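Local structure of PGRP-Hd - Peptidoglycan recognition protein homologue (Alvinella pompejana, 3EP1) at residues Q19-W32 / R94-R106. The protein probably recognises bacterial peptidoglycan in innate immunity, having a fold related to N-acetylmuramoyl-L-alanine amidases. Residues are numbered along the deposited sequence; the frame is centred on the assembly and turned at random.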
# COMPACT_ATOMS: atom_id res chain seq x y z
N GLN A 19 13.55 -16.88 -10.80
CA GLN A 19 12.71 -15.71 -10.61
C GLN A 19 12.78 -14.80 -11.83
O GLN A 19 13.83 -14.22 -12.12
CB GLN A 19 13.16 -14.95 -9.36
CG GLN A 19 12.45 -13.64 -9.14
CD GLN A 19 12.90 -12.93 -7.87
OE1 GLN A 19 12.74 -13.46 -6.77
NE2 GLN A 19 13.46 -11.74 -8.02
N ILE A 20 11.68 -14.69 -12.56
CA ILE A 20 11.65 -13.84 -13.73
C ILE A 20 11.00 -12.51 -13.39
O ILE A 20 9.82 -12.46 -13.00
CB ILE A 20 10.88 -14.51 -14.90
CG1 ILE A 20 11.56 -15.84 -15.26
CG2 ILE A 20 10.83 -13.58 -16.11
CD1 ILE A 20 10.98 -16.53 -16.50
N LYS A 21 11.76 -11.43 -13.51
CA LYS A 21 11.24 -10.10 -13.20
C LYS A 21 10.21 -9.65 -14.21
O LYS A 21 10.11 -10.19 -15.31
CB LYS A 21 12.39 -9.08 -13.13
CG LYS A 21 13.27 -9.29 -11.91
CD LYS A 21 14.36 -8.24 -11.81
CE LYS A 21 15.07 -8.30 -10.46
NZ LYS A 21 15.76 -9.61 -10.20
N MET A 22 9.42 -8.65 -13.84
CA MET A 22 8.36 -8.16 -14.71
C MET A 22 8.62 -6.74 -15.21
O MET A 22 8.76 -5.80 -14.41
CB MET A 22 7.04 -8.22 -13.96
CG MET A 22 5.85 -7.71 -14.73
SD MET A 22 4.33 -7.93 -13.79
CE MET A 22 3.87 -9.57 -14.32
N ASN A 23 8.68 -6.58 -16.53
CA ASN A 23 8.91 -5.27 -17.15
C ASN A 23 7.61 -4.47 -17.18
O ASN A 23 6.69 -4.82 -17.92
CB ASN A 23 9.46 -5.44 -18.56
N GLY A 24 7.55 -3.41 -16.39
CA GLY A 24 6.36 -2.58 -16.37
C GLY A 24 5.35 -3.01 -15.32
O GLY A 24 5.39 -4.14 -14.81
N ARG A 25 4.45 -2.10 -14.97
CA ARG A 25 3.42 -2.40 -13.99
C ARG A 25 2.49 -3.45 -14.57
O ARG A 25 2.56 -3.79 -15.76
CB ARG A 25 2.60 -1.16 -13.65
CG ARG A 25 3.35 -0.08 -12.91
CD ARG A 25 3.62 1.10 -13.82
NE ARG A 25 2.37 1.60 -14.38
CZ ARG A 25 2.25 2.76 -15.03
NH1 ARG A 25 3.31 3.53 -15.20
NH2 ARG A 25 1.07 3.14 -15.49
N ALA A 26 1.64 -3.99 -13.71
CA ALA A 26 0.68 -4.99 -14.13
C ALA A 26 -0.58 -4.19 -14.35
O ALA A 26 -0.92 -3.33 -13.54
CB ALA A 26 0.48 -6.03 -13.04
N ASP A 27 -1.26 -4.45 -15.46
CA ASP A 27 -2.47 -3.72 -15.75
C ASP A 27 -3.72 -4.55 -15.48
O ASP A 27 -4.83 -4.07 -15.65
CB ASP A 27 -2.45 -3.21 -17.20
CG ASP A 27 -2.28 -4.31 -18.23
OD1 ASP A 27 -1.42 -5.19 -18.04
OD2 ASP A 27 -3.00 -4.28 -19.23
N GLU A 28 -3.53 -5.78 -15.02
CA GLU A 28 -4.68 -6.62 -14.69
C GLU A 28 -4.44 -7.63 -13.57
O GLU A 28 -3.36 -8.18 -13.41
CB GLU A 28 -5.22 -7.32 -15.95
CG GLU A 28 -4.22 -8.15 -16.73
CD GLU A 28 -4.71 -8.42 -18.15
OE1 GLU A 28 -4.00 -9.12 -18.91
OE2 GLU A 28 -5.79 -7.92 -18.50
N ILE A 29 -5.48 -7.85 -12.76
CA ILE A 29 -5.41 -8.78 -11.64
C ILE A 29 -6.30 -9.99 -11.91
O ILE A 29 -7.51 -9.85 -12.10
CB ILE A 29 -5.88 -8.12 -10.32
CG1 ILE A 29 -4.93 -6.99 -9.91
CG2 ILE A 29 -5.96 -9.16 -9.22
CD1 ILE A 29 -4.97 -5.76 -10.78
N PHE A 30 -5.71 -11.18 -11.91
CA PHE A 30 -6.49 -12.39 -12.15
C PHE A 30 -6.83 -13.08 -10.84
O PHE A 30 -5.94 -13.42 -10.06
CB PHE A 30 -5.70 -13.35 -13.05
CG PHE A 30 -5.57 -12.87 -14.47
CD1 PHE A 30 -6.71 -12.71 -15.27
CD2 PHE A 30 -4.33 -12.52 -14.99
CE1 PHE A 30 -6.60 -12.22 -16.56
CE2 PHE A 30 -4.22 -12.03 -16.29
CZ PHE A 30 -5.36 -11.87 -17.07
N LEU A 31 -8.13 -13.29 -10.61
CA LEU A 31 -8.61 -13.93 -9.38
C LEU A 31 -8.89 -15.42 -9.52
O LEU A 31 -9.66 -15.84 -10.40
CB LEU A 31 -9.87 -13.23 -8.88
CG LEU A 31 -9.72 -12.05 -7.90
CD1 LEU A 31 -11.10 -11.57 -7.48
CD2 LEU A 31 -8.93 -12.48 -6.68
N TRP A 32 -8.27 -16.21 -8.66
CA TRP A 32 -8.44 -17.66 -8.66
C TRP A 32 -8.72 -18.12 -7.25
O TRP A 32 -8.13 -17.62 -6.31
CB TRP A 32 -7.18 -18.37 -9.12
CG TRP A 32 -6.85 -18.19 -10.55
CD1 TRP A 32 -6.24 -17.13 -11.13
CD2 TRP A 32 -7.10 -19.14 -11.60
NE1 TRP A 32 -6.08 -17.34 -12.47
CE2 TRP A 32 -6.61 -18.57 -12.79
CE3 TRP A 32 -7.70 -20.41 -11.64
CZ2 TRP A 32 -6.68 -19.23 -14.02
CZ3 TRP A 32 -7.77 -21.07 -12.86
CH2 TRP A 32 -7.26 -20.47 -14.04
N ARG A 94 4.82 -14.96 -4.99
CA ARG A 94 5.99 -14.53 -5.74
C ARG A 94 6.22 -13.05 -5.46
O ARG A 94 7.32 -12.55 -5.65
CB ARG A 94 5.79 -14.76 -7.25
CG ARG A 94 5.51 -16.19 -7.60
CD ARG A 94 5.66 -16.48 -9.08
NE ARG A 94 5.39 -17.89 -9.33
CZ ARG A 94 5.66 -18.53 -10.46
NH1 ARG A 94 6.20 -17.90 -11.47
NH2 ARG A 94 5.39 -19.83 -10.55
N GLY A 95 5.17 -12.35 -5.02
CA GLY A 95 5.29 -10.93 -4.71
C GLY A 95 5.15 -9.98 -5.89
O GLY A 95 4.85 -10.40 -7.01
N TRP A 96 5.38 -8.70 -5.64
CA TRP A 96 5.28 -7.69 -6.69
C TRP A 96 6.48 -7.80 -7.63
O TRP A 96 7.54 -8.29 -7.24
CB TRP A 96 5.27 -6.27 -6.11
CG TRP A 96 4.09 -5.90 -5.24
CD1 TRP A 96 4.14 -5.52 -3.93
CD2 TRP A 96 2.72 -5.82 -5.64
NE1 TRP A 96 2.88 -5.21 -3.49
CE2 TRP A 96 1.99 -5.38 -4.51
CE3 TRP A 96 2.03 -6.07 -6.83
CZ2 TRP A 96 0.61 -5.19 -4.55
CZ3 TRP A 96 0.66 -5.88 -6.87
CH2 TRP A 96 -0.04 -5.45 -5.73
N GLY A 97 6.30 -7.35 -8.87
CA GLY A 97 7.38 -7.36 -9.84
C GLY A 97 7.93 -8.67 -10.36
O GLY A 97 9.01 -8.69 -10.94
N VAL A 98 7.19 -9.77 -10.18
CA VAL A 98 7.65 -11.07 -10.67
C VAL A 98 6.53 -11.77 -11.43
O VAL A 98 5.38 -11.76 -11.00
CB VAL A 98 8.11 -11.99 -9.52
CG1 VAL A 98 8.56 -13.33 -10.07
CG2 VAL A 98 9.23 -11.33 -8.73
N VAL A 99 6.87 -12.40 -12.56
CA VAL A 99 5.88 -13.12 -13.36
C VAL A 99 5.47 -14.44 -12.71
O VAL A 99 6.31 -15.24 -12.30
CB VAL A 99 6.41 -13.40 -14.80
CG1 VAL A 99 6.69 -12.09 -15.53
CG2 VAL A 99 7.66 -14.23 -14.73
N GLY A 100 4.16 -14.65 -12.61
CA GLY A 100 3.66 -15.87 -12.01
C GLY A 100 3.32 -16.90 -13.08
O GLY A 100 3.66 -16.72 -14.24
N GLN A 101 2.65 -17.98 -12.66
CA GLN A 101 2.22 -19.04 -13.56
C GLN A 101 0.82 -19.45 -13.09
O GLN A 101 0.60 -20.57 -12.65
CB GLN A 101 3.20 -20.22 -13.51
CG GLN A 101 4.55 -19.89 -14.16
CD GLN A 101 5.63 -20.92 -13.88
OE1 GLN A 101 6.11 -21.06 -12.75
NE2 GLN A 101 6.03 -21.65 -14.92
N HIS A 102 -0.12 -18.51 -13.21
CA HIS A 102 -1.50 -18.68 -12.77
C HIS A 102 -2.56 -18.61 -13.87
O HIS A 102 -3.61 -19.24 -13.78
CB HIS A 102 -1.80 -17.63 -11.71
CG HIS A 102 -1.32 -16.26 -12.07
ND1 HIS A 102 -1.99 -15.44 -12.95
CD2 HIS A 102 -0.20 -15.58 -11.71
CE1 HIS A 102 -1.31 -14.33 -13.13
NE2 HIS A 102 -0.22 -14.39 -12.39
N THR A 103 -2.30 -17.83 -14.91
CA THR A 103 -3.26 -17.72 -16.00
C THR A 103 -2.52 -17.90 -17.33
O THR A 103 -1.95 -16.96 -17.87
CB THR A 103 -3.98 -16.36 -15.98
OG1 THR A 103 -3.06 -15.32 -16.31
CG2 THR A 103 -4.54 -16.09 -14.60
N LYS A 104 -2.55 -19.13 -17.84
CA LYS A 104 -1.86 -19.48 -19.07
C LYS A 104 -1.98 -18.43 -20.16
O LYS A 104 -3.07 -18.04 -20.55
CB LYS A 104 -2.37 -20.83 -19.59
N GLY A 105 -0.82 -17.96 -20.61
CA GLY A 105 -0.78 -16.97 -21.67
C GLY A 105 -0.92 -15.52 -21.25
O GLY A 105 -0.59 -14.63 -22.04
N ARG A 106 -1.36 -15.28 -20.02
CA ARG A 106 -1.56 -13.91 -19.54
C ARG A 106 -0.74 -13.52 -18.30
O ARG A 106 -1.06 -12.54 -17.63
CB ARG A 106 -3.04 -13.72 -19.21
CG ARG A 106 -4.00 -14.32 -20.22
CD ARG A 106 -4.40 -13.34 -21.28
NE ARG A 106 -5.54 -12.52 -20.87
CZ ARG A 106 -5.50 -11.20 -20.72
NH1 ARG A 106 -4.36 -10.53 -20.94
NH2 ARG A 106 -6.60 -10.53 -20.38
O HOH W 1 9.59 -14.17 -6.10
O HOH W 2 8.92 -16.07 -12.35
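Phe30 and Thr103 meet where the first sheet strand receives the long loop 94-106, and the phenylalanine illustrates how one ring can contact several parts of a loop. With CG anti to its carbonyl carbon (chi1 -69°), the side chain extends against the type II turn Thr103-Arg106. Its CB touches Thr103 CG2 at 3.4 Å, as does CG. Thr103 CB lies over one ring face, 4.3 Å from the centroid of Phe30, as a CH-pi contact. Along the rim, CD2 comes near His102 CE1, which sits at the ring edge, and CE2 approaches Arg106 O at 3.5 Å. At the tip, CZ lies over the centre of one face of the Arg106 guanidinium, 3.7 Å from Arg106 CZ, the two planes 78° apart; the ring thus presents its edge to the face of the cation. On the same side of the guanidinium plane as the ring, Glu28 makes a salt bridge through OE1, coming in obliquely, to Arg106 NH1; a weak hydrogen bond runs from Arg106 NH2 to Glu28 OE2, which also pairs with Arg152. Were Phe30 cut back to an alanine, a gap would probably open against Thr103, and the Arg106 guanidinium would lose the ring edge at its face.

At the other end of the contact, ahead of the strand, Lys21 and Val98 form a single backbone bridge. Val99 N donates to Ile20 O (3.0 Å, 166° at the hydrogen), whereas Met22 N reaches Gly97 O from above its carbonyl plane at 2.9 Å. A water also links Ile20 N to Val99 O. The loop joining strands 90-92 and 110-115 is thus bonded through 97-99 to 20-22, while His102, Thr103 and Arg106 pack on strand 26-33 at Glu28, Phe30 and Trp32, consistent with the amidase-like PGRP fold.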